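Local coordinates for protein URE2 (Lodderomyces elongisporus NRRL YB-4239, PDB 4EXJ) that is of unknown function but belongs to the glutathione S-transferase superfamily and may act as a Ure2-like transferase or transcription regulator, at residues D165-R176 with E196-A204. Sequence-based numbering, arbitrary orientation.
With SO4 (sulfate ion), chain G.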
loop_
_atom_site.group_PDB
_atom_site.type_symbol
_atom_site.label_atom_id
_atom_site.label_comp_id
_atom_site.label_asym_id
_atom_site.label_seq_id
_atom_site.Cartn_x
_atom_site.Cartn_y
_atom_site.Cartn_z
ATOM N N ASP B 165 4.905 1.496 -14.190
ATOM C CA ASP B 165 4.016 2.075 -15.191
ATOM C C ASP B 165 2.738 1.269 -15.359
ATOM O O ASP B 165 1.686 1.859 -15.557
ATOM C CB ASP B 165 4.712 2.241 -16.542
ATOM C CG ASP B 165 5.996 3.043 -16.422
ATOM O OD1 ASP B 165 5.929 4.275 -16.177
ATOM O OD2 ASP B 165 7.066 2.405 -16.517
ATOM N N ILE B 166 2.826 -0.059 -15.300
ATOM C CA ILE B 166 1.611 -0.873 -15.353
ATOM C C ILE B 166 0.695 -0.516 -14.175
ATOM O O ILE B 166 -0.512 -0.289 -14.371
ATOM C CB ILE B 166 1.924 -2.368 -15.325
ATOM C CG1 ILE B 166 2.706 -2.781 -16.585
ATOM C CG2 ILE B 166 0.657 -3.203 -15.203
ATOM C CD1 ILE B 166 3.226 -4.212 -16.521
ATOM N N ALA B 167 1.240 -0.468 -12.963
ATOM C CA ALA B 167 0.386 -0.187 -11.800
ATOM C C ALA B 167 -0.325 1.176 -11.977
ATOM O O ALA B 167 -1.560 1.281 -11.852
ATOM C CB ALA B 167 1.197 -0.224 -10.513
ATOM N N PHE B 168 0.424 2.220 -12.250
ATOM C CA PHE B 168 -0.167 3.519 -12.420
ATOM C C PHE B 168 -1.124 3.632 -13.642
ATOM O O PHE B 168 -2.153 4.240 -13.552
ATOM C CB PHE B 168 0.922 4.602 -12.498
ATOM C CG PHE B 168 1.463 5.064 -11.170
ATOM C CD1 PHE B 168 0.726 5.865 -10.337
ATOM C CD2 PHE B 168 2.726 4.722 -10.767
ATOM C CE1 PHE B 168 1.257 6.308 -9.157
ATOM C CE2 PHE B 168 3.236 5.176 -9.582
ATOM C CZ PHE B 168 2.487 5.947 -8.773
ATOM N N LEU B 169 -0.749 3.058 -14.775
ATOM C CA LEU B 169 -1.595 3.141 -15.953
ATOM C C LEU B 169 -2.951 2.449 -15.793
ATOM O O LEU B 169 -3.949 2.931 -16.248
ATOM C CB LEU B 169 -0.874 2.659 -17.211
ATOM C CG LEU B 169 -0.874 1.199 -17.548
ATOM C CD1 LEU B 169 -2.158 0.777 -18.145
ATOM C CD2 LEU B 169 0.243 0.930 -18.485
ATOM N N VAL B 170 -2.947 1.303 -15.152
ATOM C CA VAL B 170 -4.193 0.623 -14.921
ATOM C C VAL B 170 -5.138 1.423 -14.001
ATOM O O VAL B 170 -6.298 1.529 -14.275
ATOM C CB VAL B 170 -3.967 -0.795 -14.385
ATOM C CG1 VAL B 170 -5.248 -1.425 -13.945
ATOM C CG2 VAL B 170 -3.313 -1.631 -15.424
ATOM N N GLY B 171 -4.617 1.984 -12.915
ATOM C CA GLY B 171 -5.451 2.859 -12.069
ATOM C C GLY B 171 -5.976 4.077 -12.831
ATOM O O GLY B 171 -7.149 4.479 -12.697
ATOM N N GLU B 172 -5.121 4.689 -13.644
ATOM C CA GLU B 172 -5.523 5.905 -14.348
ATOM C C GLU B 172 -6.532 5.590 -15.463
ATOM O O GLU B 172 -7.509 6.346 -15.682
ATOM C CB GLU B 172 -4.280 6.594 -14.917
ATOM C CG GLU B 172 -4.542 7.811 -15.799
ATOM C CD GLU B 172 -5.407 8.857 -15.163
ATOM O OE1 GLU B 172 -5.609 8.840 -13.920
ATOM O OE2 GLU B 172 -5.861 9.741 -15.923
ATOM N N HIS B 173 -6.309 4.476 -16.153
ATOM C CA HIS B 173 -7.246 4.012 -17.182
ATOM C C HIS B 173 -8.610 3.733 -16.524
ATOM O O HIS B 173 -9.657 4.086 -17.051
ATOM C CB HIS B 173 -6.708 2.775 -17.894
ATOM C CG HIS B 173 -7.709 2.116 -18.788
ATOM N ND1 HIS B 173 -8.630 1.204 -18.321
ATOM C CD2 HIS B 173 -7.919 2.222 -20.120
ATOM C CE1 HIS B 173 -9.387 0.796 -19.326
ATOM N NE2 HIS B 173 -8.972 1.392 -20.430
ATOM N N ARG B 174 -8.588 3.106 -15.354
ATOM C CA ARG B 174 -9.834 2.834 -14.629
ATOM C C ARG B 174 -10.577 4.120 -14.248
ATOM O O ARG B 174 -11.810 4.200 -14.329
ATOM C CB ARG B 174 -9.544 1.997 -13.379
ATOM C CG ARG B 174 -10.799 1.520 -12.590
ATOM C CD ARG B 174 -11.706 0.616 -13.413
ATOM N NE ARG B 174 -12.687 -0.041 -12.532
ATOM C CZ ARG B 174 -13.719 -0.760 -12.965
ATOM N NH1 ARG B 174 -13.960 -0.888 -14.258
ATOM N NH2 ARG B 174 -14.532 -1.356 -12.076
ATOM N N ARG B 175 -9.826 5.102 -13.771
ATOM C CA ARG B 175 -10.411 6.373 -13.361
ATOM C C ARG B 175 -11.133 7.003 -14.558
ATOM O O ARG B 175 -12.284 7.455 -14.438
ATOM C CB ARG B 175 -9.295 7.312 -12.895
ATOM C CG ARG B 175 -9.813 8.696 -12.403
ATOM C CD ARG B 175 -8.629 9.667 -12.140
ATOM N NE ARG B 175 -8.006 10.145 -13.390
ATOM C CZ ARG B 175 -8.324 11.282 -14.013
ATOM N NH1 ARG B 175 -9.274 12.066 -13.537
ATOM N NH2 ARG B 175 -7.685 11.618 -15.132
ATOM N N ARG B 176 -10.465 7.023 -15.707
ATOM C CA ARG B 176 -11.074 7.574 -16.943
ATOM C C ARG B 176 -12.296 6.771 -17.414
ATOM O O ARG B 176 -13.270 7.320 -17.957
ATOM C CB ARG B 176 -10.029 7.636 -18.056
ATOM C CG ARG B 176 -8.895 8.601 -17.770
ATOM C CD ARG B 176 -7.789 8.547 -18.821
ATOM N NE ARG B 176 -6.685 9.387 -18.396
ATOM C CZ ARG B 176 -6.079 10.292 -19.157
ATOM N NH1 ARG B 176 -6.443 10.461 -20.428
ATOM N NH2 ARG B 176 -5.101 11.004 -18.635
ATOM N N GLU B 196 -0.409 13.465 -18.259
ATOM C CA GLU B 196 -1.138 13.155 -19.486
ATOM C C GLU B 196 -0.234 12.540 -20.553
ATOM O O GLU B 196 -0.595 11.549 -21.192
ATOM C CB GLU B 196 -1.820 14.402 -20.041
ATOM C CG GLU B 196 -2.512 14.137 -21.389
ATOM C CD GLU B 196 -3.826 13.366 -21.264
ATOM O OE1 GLU B 196 -4.342 13.200 -20.131
ATOM O OE2 GLU B 196 -4.364 12.950 -22.317
ATOM N N LYS B 197 0.933 13.137 -20.749
ATOM C CA LYS B 197 1.848 12.689 -21.784
ATOM C C LYS B 197 2.310 11.271 -21.463
ATOM O O LYS B 197 2.358 10.400 -22.318
ATOM C CB LYS B 197 3.050 13.624 -21.844
ATOM C CG LYS B 197 3.994 13.344 -22.990
ATOM C CD LYS B 197 4.813 14.589 -23.335
ATOM C CE LYS B 197 5.646 15.052 -22.147
ATOM N NZ LYS B 197 6.695 14.052 -21.775
ATOM N N TRP B 198 2.632 11.051 -20.198
ATOM C CA TRP B 198 3.026 9.737 -19.760
ATOM C C TRP B 198 1.881 8.716 -19.925
ATOM O O TRP B 198 2.110 7.594 -20.360
ATOM C CB TRP B 198 3.492 9.768 -18.294
ATOM C CG TRP B 198 3.422 8.381 -17.713
ATOM C CD1 TRP B 198 4.387 7.419 -17.780
ATOM C CD2 TRP B 198 2.300 7.778 -17.027
ATOM N NE1 TRP B 198 3.937 6.250 -17.186
ATOM C CE2 TRP B 198 2.668 6.452 -16.712
ATOM C CE3 TRP B 198 1.033 8.230 -16.659
ATOM C CZ2 TRP B 198 1.811 5.562 -16.036
ATOM C CZ3 TRP B 198 0.167 7.341 -15.970
ATOM C CH2 TRP B 198 0.569 6.025 -15.678
ATOM N N PHE B 199 0.655 9.087 -19.567
ATOM C CA PHE B 199 -0.438 8.145 -19.712
ATOM C C PHE B 199 -0.591 7.704 -21.172
ATOM O O PHE B 199 -0.752 6.520 -21.471
ATOM C CB PHE B 199 -1.766 8.690 -19.172
ATOM C CG PHE B 199 -2.901 7.716 -19.318
ATOM C CD1 PHE B 199 -2.935 6.566 -18.542
ATOM C CD2 PHE B 199 -3.904 7.920 -20.263
ATOM C CE1 PHE B 199 -3.963 5.657 -18.672
ATOM C CE2 PHE B 199 -4.938 7.013 -20.404
ATOM C CZ PHE B 199 -4.961 5.866 -19.602
ATOM N N GLN B 200 -0.537 8.663 -22.078
ATOM C CA GLN B 200 -0.730 8.327 -23.485
ATOM C C GLN B 200 0.362 7.384 -23.989
ATOM O O GLN B 200 0.089 6.463 -24.769
ATOM C CB GLN B 200 -0.784 9.609 -24.336
ATOM C CG GLN B 200 -1.998 10.493 -24.058
ATOM C CD GLN B 200 -3.330 9.808 -24.330
ATOM O OE1 GLN B 200 -3.412 8.857 -25.101
ATOM N NE2 GLN B 200 -4.377 10.297 -23.698
ATOM N N ARG B 201 1.600 7.593 -23.552
ATOM C CA ARG B 201 2.661 6.705 -23.997
ATOM C C ARG B 201 2.563 5.341 -23.337
ATOM O O ARG B 201 2.899 4.332 -23.941
ATOM C CB ARG B 201 4.065 7.311 -23.840
ATOM C CG ARG B 201 4.627 7.394 -22.447
ATOM C CD ARG B 201 6.114 7.811 -22.519
ATOM N NE ARG B 201 6.245 9.185 -22.991
ATOM C CZ ARG B 201 6.238 10.256 -22.200
ATOM N NH1 ARG B 201 6.120 10.135 -20.871
ATOM N NH2 ARG B 201 6.343 11.466 -22.736
ATOM N N ALA B 202 2.084 5.306 -22.095
ATOM C CA ALA B 202 1.936 4.024 -21.418
ATOM C C ALA B 202 0.804 3.148 -21.982
ATOM O O ALA B 202 0.985 1.947 -22.158
ATOM C CB ALA B 202 1.760 4.233 -19.912
ATOM N N ILE B 203 -0.345 3.763 -22.259
ATOM C CA ILE B 203 -1.492 3.069 -22.807
ATOM C C ILE B 203 -1.192 2.571 -24.232
ATOM O O ILE B 203 -1.744 1.556 -24.671
ATOM C CB ILE B 203 -2.760 3.963 -22.773
ATOM C CG1 ILE B 203 -4.023 3.111 -22.906
ATOM C CG2 ILE B 203 -2.713 5.071 -23.818
ATOM C CD1 ILE B 203 -4.338 2.324 -21.650
ATOM N N ALA B 204 -0.283 3.271 -24.910
ATOM C CA ALA B 204 0.131 2.932 -26.271
ATOM C C ALA B 204 1.199 1.827 -26.346
ATOM O O ALA B 204 1.566 1.374 -27.439
ATOM C CB ALA B 204 0.638 4.193 -26.981
HETATM S S SO4 G . -12.178 0.034 -9.005
HETATM O O1 SO4 G . -12.595 1.207 -9.816
HETATM O O2 SO4 G . -10.896 -0.358 -9.352
HETATM O O3 SO4 G . -12.187 0.429 -7.586
HETATM O O4 SO4 G . -13.176 -1.034 -9.188
#
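Helix 165-176 and helix 196-203 meet at Leu169 and Phe199, whose CA atoms are 6.4 Å apart; the short axes cross at -103° with a closest approach of 9.9 Å. Phe199 is the knob of a knobs-into-holes contact, set among Leu169, Glu172, His173 and Arg176. With CG anti to its backbone N (chi1 -180°), its ring reaches straight into that hole. Glu172 CG lies over the ring face, a CH-pi contact 3.9 Å from the centroid, while Leu169 O and His173 CB come to the ring edge. The Arg176 guanidinium is also laid over Phe199, the two planes 27° apart, with Phe199 CD2 3.4 Å from Arg176 CZ. That leaves the edge of the guanidinium for carboxylates: NH2 reaches Glu196 OE1 at 2.8 Å, from above the carboxylate plane, and NE bonds Glu172 OE2. Arg175 grips Glu172 side-on through NE and NH2, so OE2 takes strong bonds from both arginines. Leu188 covers this network from helix 188-191.

At the other end, the indole of Trp198 slides edge-first against the helix, CH2 3.5 Å from Phe168 CB, and NE1 donates to Asp165 OD1 (3.0 Å). Asp165 OD2 accepts from Thr162 N, the N3-to-N-cap bond of the N-capping box that starts helix 163-179, and Ile166 against Phe161 is consistent with the hydrophobic staple that accompanies it in GSTs; OD1 also accepts from Phe156 N, in the loop before the helix. Leu169 packs on Ala202 between these ends.

Within the mostly helical C-terminal domain of the GST fold, two arginines probably stabilise the charged form of buried Glu172, and Asp165, gripped by three N-H donors, should likewise favour its anion.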